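PDB 5I2A: diol-dehydratase, which probably dehydrates 1,2-propanediol without B12, as a lyase of the glycyl radical enzyme family. Local coordinates for residues A31-L36 and Y88-Y93; L347-Q352 and P379-R384. All blocks are in the same frame, centred on the assembly; numbering follows the deposited sequence.

Contact 1. Residues A31-L36 and Y88-Y93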
loop_
_atom_site.group_PDB
_atom_site.type_symbol
_atom_site.label_atom_id
_atom_site.label_comp_id
_atom_site.label_asym_id
_atom_site.label_seq_id
_atom_site.Cartn_x
_atom_site.Cartn_y
_atom_site.Cartn_z
ATOM N N ALA A 31 -11.182 3.715 -28.309
ATOM C CA ALA A 31 -11.629 3.006 -27.113
ATOM C C ALA A 31 -10.841 1.739 -26.803
ATOM O O ALA A 31 -11.022 1.160 -25.740
ATOM C CB ALA A 31 -13.106 2.661 -27.245
ATOM N N ALA A 32 -9.981 1.305 -27.722
ATOM C CA ALA A 32 -9.335 0.005 -27.574
ATOM C C ALA A 32 -8.516 -0.139 -26.270
ATOM O O ALA A 32 -8.587 -1.174 -25.625
ATOM C CB ALA A 32 -8.453 -0.280 -28.768
ATOM N N ARG A 33 -7.734 0.871 -25.896
ATOM C CA ARG A 33 -6.923 0.757 -24.675
ATOM C C ARG A 33 -7.803 0.541 -23.446
ATOM O O ARG A 33 -7.503 -0.297 -22.601
ATOM C CB ARG A 33 -6.044 1.997 -24.449
ATOM C CG ARG A 33 -5.012 1.799 -23.325
ATOM C CD ARG A 33 -4.168 3.055 -23.044
ATOM N NE ARG A 33 -3.266 2.827 -21.915
ATOM C CZ ARG A 33 -3.650 2.829 -20.639
ATOM N NH1 ARG A 33 -4.913 3.077 -20.321
ATOM N NH2 ARG A 33 -2.760 2.612 -19.674
ATOM N N ALA A 34 -8.877 1.313 -23.357
ATOM C CA ALA A 34 -9.756 1.245 -22.200
ATOM C C ALA A 34 -10.380 -0.140 -22.110
ATOM O O ALA A 34 -10.491 -0.708 -21.031
ATOM C CB ALA A 34 -10.824 2.318 -22.277
ATOM N N GLU A 35 -10.763 -0.695 -23.256
ATOM C CA GLU A 35 -11.303 -2.050 -23.276
ATOM C C GLU A 35 -10.265 -3.074 -22.822
ATOM O O GLU A 35 -10.570 -3.981 -22.056
ATOM C CB GLU A 35 -11.811 -2.410 -24.675
ATOM C CG GLU A 35 -13.071 -1.648 -25.037
ATOM C CD GLU A 35 -13.637 -2.036 -26.389
ATOM O OE1 GLU A 35 -12.876 -2.495 -27.255
ATOM O OE2 GLU A 35 -14.857 -1.885 -26.569
ATOM N N LEU A 36 -9.035 -2.928 -23.291
ATOM C CA LEU A 36 -8.012 -3.907 -22.981
ATOM C C LEU A 36 -7.523 -3.833 -21.527
ATOM O O LEU A 36 -7.260 -4.866 -20.919
ATOM C CB LEU A 36 -6.836 -3.766 -23.945
ATOM C CG LEU A 36 -7.168 -4.159 -25.396
ATOM C CD1 LEU A 36 -6.060 -3.711 -26.341
ATOM C CD2 LEU A 36 -7.420 -5.665 -25.521
ATOM N N TYR A 88 -7.480 6.614 -20.662
ATOM C CA TYR A 88 -6.749 6.107 -19.509
ATOM C C TYR A 88 -7.662 6.145 -18.273
ATOM O O TYR A 88 -7.471 6.950 -17.355
ATOM C CB TYR A 88 -5.443 6.923 -19.310
ATOM C CG TYR A 88 -4.513 6.802 -20.510
ATOM C CD1 TYR A 88 -4.802 7.459 -21.703
ATOM C CD2 TYR A 88 -3.362 6.011 -20.462
ATOM C CE1 TYR A 88 -3.999 7.320 -22.816
ATOM C CE2 TYR A 88 -2.534 5.877 -21.569
ATOM C CZ TYR A 88 -2.863 6.542 -22.748
ATOM O OH TYR A 88 -2.089 6.429 -23.865
ATOM N N PRO A 89 -8.677 5.270 -18.254
ATOM C CA PRO A 89 -9.671 5.299 -17.177
ATOM C C PRO A 89 -9.093 4.942 -15.807
ATOM O O PRO A 89 -9.758 5.199 -14.806
ATOM C CB PRO A 89 -10.700 4.245 -17.616
ATOM C CG PRO A 89 -9.923 3.291 -18.445
ATOM C CD PRO A 89 -8.926 4.167 -19.199
ATOM N N GLU A 90 -7.893 4.366 -15.756
ATOM C CA GLU A 90 -7.265 4.055 -14.469
ATOM C C GLU A 90 -7.004 5.341 -13.668
ATOM O O GLU A 90 -6.897 5.306 -12.447
ATOM C CB GLU A 90 -5.958 3.266 -14.658
ATOM C CG GLU A 90 -4.810 4.034 -15.321
ATOM C CD GLU A 90 -4.709 3.791 -16.833
ATOM O OE1 GLU A 90 -3.583 3.684 -17.354
ATOM O OE2 GLU A 90 -5.758 3.714 -17.497
ATOM N N PHE A 91 -6.904 6.473 -14.357
ATOM C CA PHE A 91 -6.679 7.748 -13.670
ATOM C C PHE A 91 -7.994 8.491 -13.480
ATOM O O PHE A 91 -8.326 8.866 -12.369
ATOM C CB PHE A 91 -5.666 8.613 -14.429
ATOM C CG PHE A 91 -4.340 7.932 -14.638
ATOM C CD1 PHE A 91 -3.527 7.625 -13.558
ATOM C CD2 PHE A 91 -3.920 7.571 -15.911
ATOM C CE1 PHE A 91 -2.307 6.964 -13.740
ATOM C CE2 PHE A 91 -2.706 6.925 -16.105
ATOM C CZ PHE A 91 -1.898 6.621 -15.028
ATOM N N SER A 92 -8.740 8.686 -14.567
ATOM C CA SER A 92 -10.066 9.299 -14.506
ATOM C C SER A 92 -10.799 9.082 -15.824
ATOM O O SER A 92 -10.171 8.793 -16.842
ATOM C CB SER A 92 -9.982 10.793 -14.210
ATOM O OG SER A 92 -9.444 11.488 -15.323
ATOM N N TYR A 93 -12.123 9.221 -15.803
ATOM C CA TYR A 93 -12.909 9.089 -17.029
ATOM C C TYR A 93 -14.227 9.859 -16.998
ATOM O O TYR A 93 -14.809 10.102 -18.046
ATOM C CB TYR A 93 -13.205 7.622 -17.317
ATOM C CG TYR A 93 -14.132 7.017 -16.297
ATOM C CD1 TYR A 93 -15.516 7.118 -16.441
ATOM C CD2 TYR A 93 -13.628 6.360 -15.177
ATOM C CE1 TYR A 93 -16.383 6.578 -15.496
ATOM C CE2 TYR A 93 -14.490 5.810 -14.223
ATOM C CZ TYR A 93 -15.859 5.924 -14.391
ATOM O OH TYR A 93 -16.715 5.394 -13.464
#

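Contact 2. Residues L347-Q352 and P379-R384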
loop_
_atom_site.group_PDB
_atom_site.type_symbol
_atom_site.label_atom_id
_atom_site.label_comp_id
_atom_site.label_asym_id
_atom_site.label_seq_id
_atom_site.Cartn_x
_atom_site.Cartn_y
_atom_site.Cartn_z
ATOM N N LEU A 347 13.493 17.737 -26.348
ATOM C CA LEU A 347 14.674 17.119 -26.925
ATOM C C LEU A 347 15.714 18.204 -27.068
ATOM O O LEU A 347 15.465 19.249 -27.680
ATOM C CB LEU A 347 14.361 16.459 -28.281
ATOM C CG LEU A 347 15.448 15.602 -28.950
ATOM C CD1 LEU A 347 14.799 14.538 -29.855
ATOM C CD2 LEU A 347 16.428 16.428 -29.761
ATOM N N ILE A 348 16.884 17.959 -26.494
ATOM C CA ILE A 348 17.880 19.012 -26.363
ATOM C C ILE A 348 19.165 18.648 -27.118
ATOM O O ILE A 348 19.490 17.471 -27.274
ATOM C CB ILE A 348 18.184 19.284 -24.873
ATOM C CG1 ILE A 348 18.777 20.683 -24.670
ATOM C CG2 ILE A 348 19.079 18.208 -24.296
ATOM C CD1 ILE A 348 18.455 21.241 -23.293
ATOM N N VAL A 349 19.880 19.662 -27.600
ATOM C CA VAL A 349 21.163 19.444 -28.259
ATOM C C VAL A 349 22.273 20.263 -27.603
ATOM O O VAL A 349 22.014 21.258 -26.925
ATOM C CB VAL A 349 21.110 19.793 -29.765
ATOM C CG1 VAL A 349 20.047 18.970 -30.473
ATOM C CG2 VAL A 349 20.859 21.257 -29.954
ATOM N N GLY A 350 23.514 19.848 -27.827
ATOM C CA GLY A 350 24.651 20.599 -27.345
ATOM C C GLY A 350 24.848 20.531 -25.841
ATOM O O GLY A 350 24.356 19.624 -25.180
ATOM N N GLY A 351 25.576 21.505 -25.307
ATOM C CA GLY A 351 25.945 21.506 -23.911
ATOM C C GLY A 351 27.352 20.969 -23.728
ATOM O O GLY A 351 28.187 21.129 -24.612
ATOM N N GLN A 352 27.584 20.325 -22.588
ATOM C CA GLN A 352 28.889 19.796 -22.198
ATOM C C GLN A 352 28.870 18.295 -22.055
ATOM O O GLN A 352 27.832 17.696 -21.772
ATOM C CB GLN A 352 29.353 20.390 -20.864
ATOM C CG GLN A 352 29.376 21.895 -20.813
ATOM C CD GLN A 352 29.641 22.433 -19.412
ATOM O OE1 GLN A 352 30.629 22.070 -18.766
ATOM N NE2 GLN A 352 28.765 23.311 -18.945
ATOM N N PRO A 379 9.256 17.805 -31.846
ATOM C CA PRO A 379 9.560 17.892 -30.413
ATOM C C PRO A 379 9.796 19.333 -29.972
ATOM O O PRO A 379 9.964 20.218 -30.824
ATOM C CB PRO A 379 10.841 17.064 -30.270
ATOM C CG PRO A 379 11.511 17.197 -31.642
ATOM C CD PRO A 379 10.361 17.204 -32.618
ATOM N N SER A 380 9.787 19.560 -28.661
ATOM C CA SER A 380 10.137 20.851 -28.110
ATOM C C SER A 380 11.668 20.933 -28.081
ATOM O O SER A 380 12.322 20.640 -27.063
ATOM C CB SER A 380 9.526 21.052 -26.710
ATOM O OG SER A 380 8.102 20.994 -26.736
ATOM N N LEU A 381 12.227 21.320 -29.223
ATOM C CA LEU A 381 13.667 21.395 -29.400
ATOM C C LEU A 381 14.310 22.429 -28.482
ATOM O O LEU A 381 13.843 23.558 -28.346
ATOM C CB LEU A 381 14.013 21.716 -30.855
ATOM C CG LEU A 381 15.496 21.657 -31.189
ATOM C CD1 LEU A 381 15.987 20.227 -31.105
ATOM C CD2 LEU A 381 15.748 22.236 -32.585
ATOM N N SER A 382 15.401 22.025 -27.861
ATOM C CA SER A 382 16.105 22.887 -26.935
ATOM C C SER A 382 17.600 22.906 -27.220
ATOM O O SER A 382 18.140 21.989 -27.838
ATOM C CB SER A 382 15.851 22.414 -25.507
ATOM O OG SER A 382 14.482 22.456 -25.209
ATOM N N ILE A 383 18.278 23.938 -26.743
ATOM C CA ILE A 383 19.723 23.950 -26.814
ATOM C C ILE A 383 20.326 24.351 -25.466
ATOM O O ILE A 383 19.840 25.261 -24.793
ATOM C CB ILE A 383 20.229 24.892 -27.946
ATOM C CG1 ILE A 383 21.757 24.842 -28.044
ATOM C CG2 ILE A 383 19.709 26.323 -27.745
ATOM C CD1 ILE A 383 22.305 25.461 -29.338
ATOM N N ARG A 384 21.354 23.623 -25.057
ATOM C CA ARG A 384 22.114 23.984 -23.877
ATOM C C ARG A 384 23.219 24.960 -24.268
ATOM O O ARG A 384 24.069 24.641 -25.083
ATOM C CB ARG A 384 22.712 22.740 -23.212
ATOM C CG ARG A 384 21.718 21.917 -22.422
ATOM C CD ARG A 384 22.367 20.669 -21.811
ATOM N NE ARG A 384 23.634 20.964 -21.147
ATOM C CZ ARG A 384 24.363 20.055 -20.504
ATOM N NH1 ARG A 384 23.945 18.793 -20.413
ATOM N NH2 ARG A 384 25.513 20.408 -19.955
#

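Contact 1. Residues A31-L36 and Y88-Y93
R33 and A34 of helix 32-43 lie against the loop Y88-Y93, and the backbones come nearest at A34 and Y88, with 6.3 Å between their CA atoms. The contact is a buried helix-to-loop junction in the pyruvate formate lyase-like part of the chain, held by an arginine-glutamate salt bridge. The R33 chain runs extended from CG to NE, with CG opposite the backbone N (chi1 -170°), and this carries the guanidinium out to the loop. There it grips E90 end-on. R33 NH1 lies 3.0 Å from OE2 of E90, in a fairly straight bond of 162°. R33 NH2 lies 2.7 Å from OE1 of E90. Both oxygens use their syn lone pairs, and the guanidinium and carboxylate planes are nearly coplanar. Y88 covers one guanidinium face, its CD2 over the centre. R33 CD also makes a CH-pi contact with the Y88 ring, 3.9 Å from its centroid. Backbone carbonyls take further N-H groups of R33: T87 at NH1 and I278 at NE. The Y88 hydroxyl is hydrogen-bonded to Q277 O. A leucine in place of R33 would probably cost the E90 carboxylate this two-nitrogen grip and leave the T87 and I278 carbonyls without their R33 donors. Beside the salt bridge, the A34 methyl touches the P89 ring, with CB 4.1 Å from CG of P89.

Contact 2. Residues L347-Q352 and P379-R384
R384 turns its CG away from its own carbonyl carbon (chi1 -76°) and bends at chi3 (47°), which lays the guanidinium along G351 and Q352. I348 places CG1 opposite its backbone N, and its CD1 meets the aliphatic part of R384. I348 CD1 is 3.4 Å from R384 CG, and the two side chains cross at about a right angle. I348 CG1 also packs on S382, 3.5 Å from its CB. Over one face of the guanidinium lie G351 CA and Q352 N. G351 has backbone angles that call for glycine, and a CB there would run into R384 NE. R384 NH2 makes a salt bridge with D413, which also takes a hydrogen bond from Q352 NE2 and so is shared by both segments.

The two strands are parallel neighbours in a beta-alpha-beta unit, with helix 362-374 between them in the chain. Their sheet is consistent with part of the ten-stranded alpha/beta barrel of glycyl radical enzymes. Strand 346-350 is an edge strand of the sheet within this chain, and its segment is turned 30° against that of strand 380-385. S382 is gripped at both ends of its backbone: its N bonds to L347 O at 2.8 Å, and its O takes V349 N at 2.9 Å. R384 N reaches V349 O at 3.1 Å, nearly along the C=O axis.

I348 and S382 point to one face of the sheet; L347, V349, L381 and I383 point to the other. L381 CD1 lies 4.1 Å from L347 CD2, and V349 CG2 is 4.2 Å from I383 CG1. L347 and V349 touch C367 of helix 362-374, while I383 packs on helix 391-402. At the start of the pair, L347 CB meets P379 CB.

From the N terminus, contact 1 comes first. It closes a loop of 51 residues that includes helix 49-63 and no strand, and it ties helix 32-43 to the loop before helix 94-97. The chain then runs through a long, mainly helical region before contact 2 opens. Contact 2 closes a shorter loop of 26 residues, half of them in helix, and joins strands 346-350 and 380-385 at one edge of a mixed sheet. The two loops follow in series and neither nest nor cross. The centres of contact 1 and contact 2 lie about 33 Å apart, and the nearest atoms of contact 1 and contact 2 about 18 Å apart. Contact 1 ties helix and loop near the N terminus, and contact 2 belongs to a sheet that also includes strands 756-759 and 787-792.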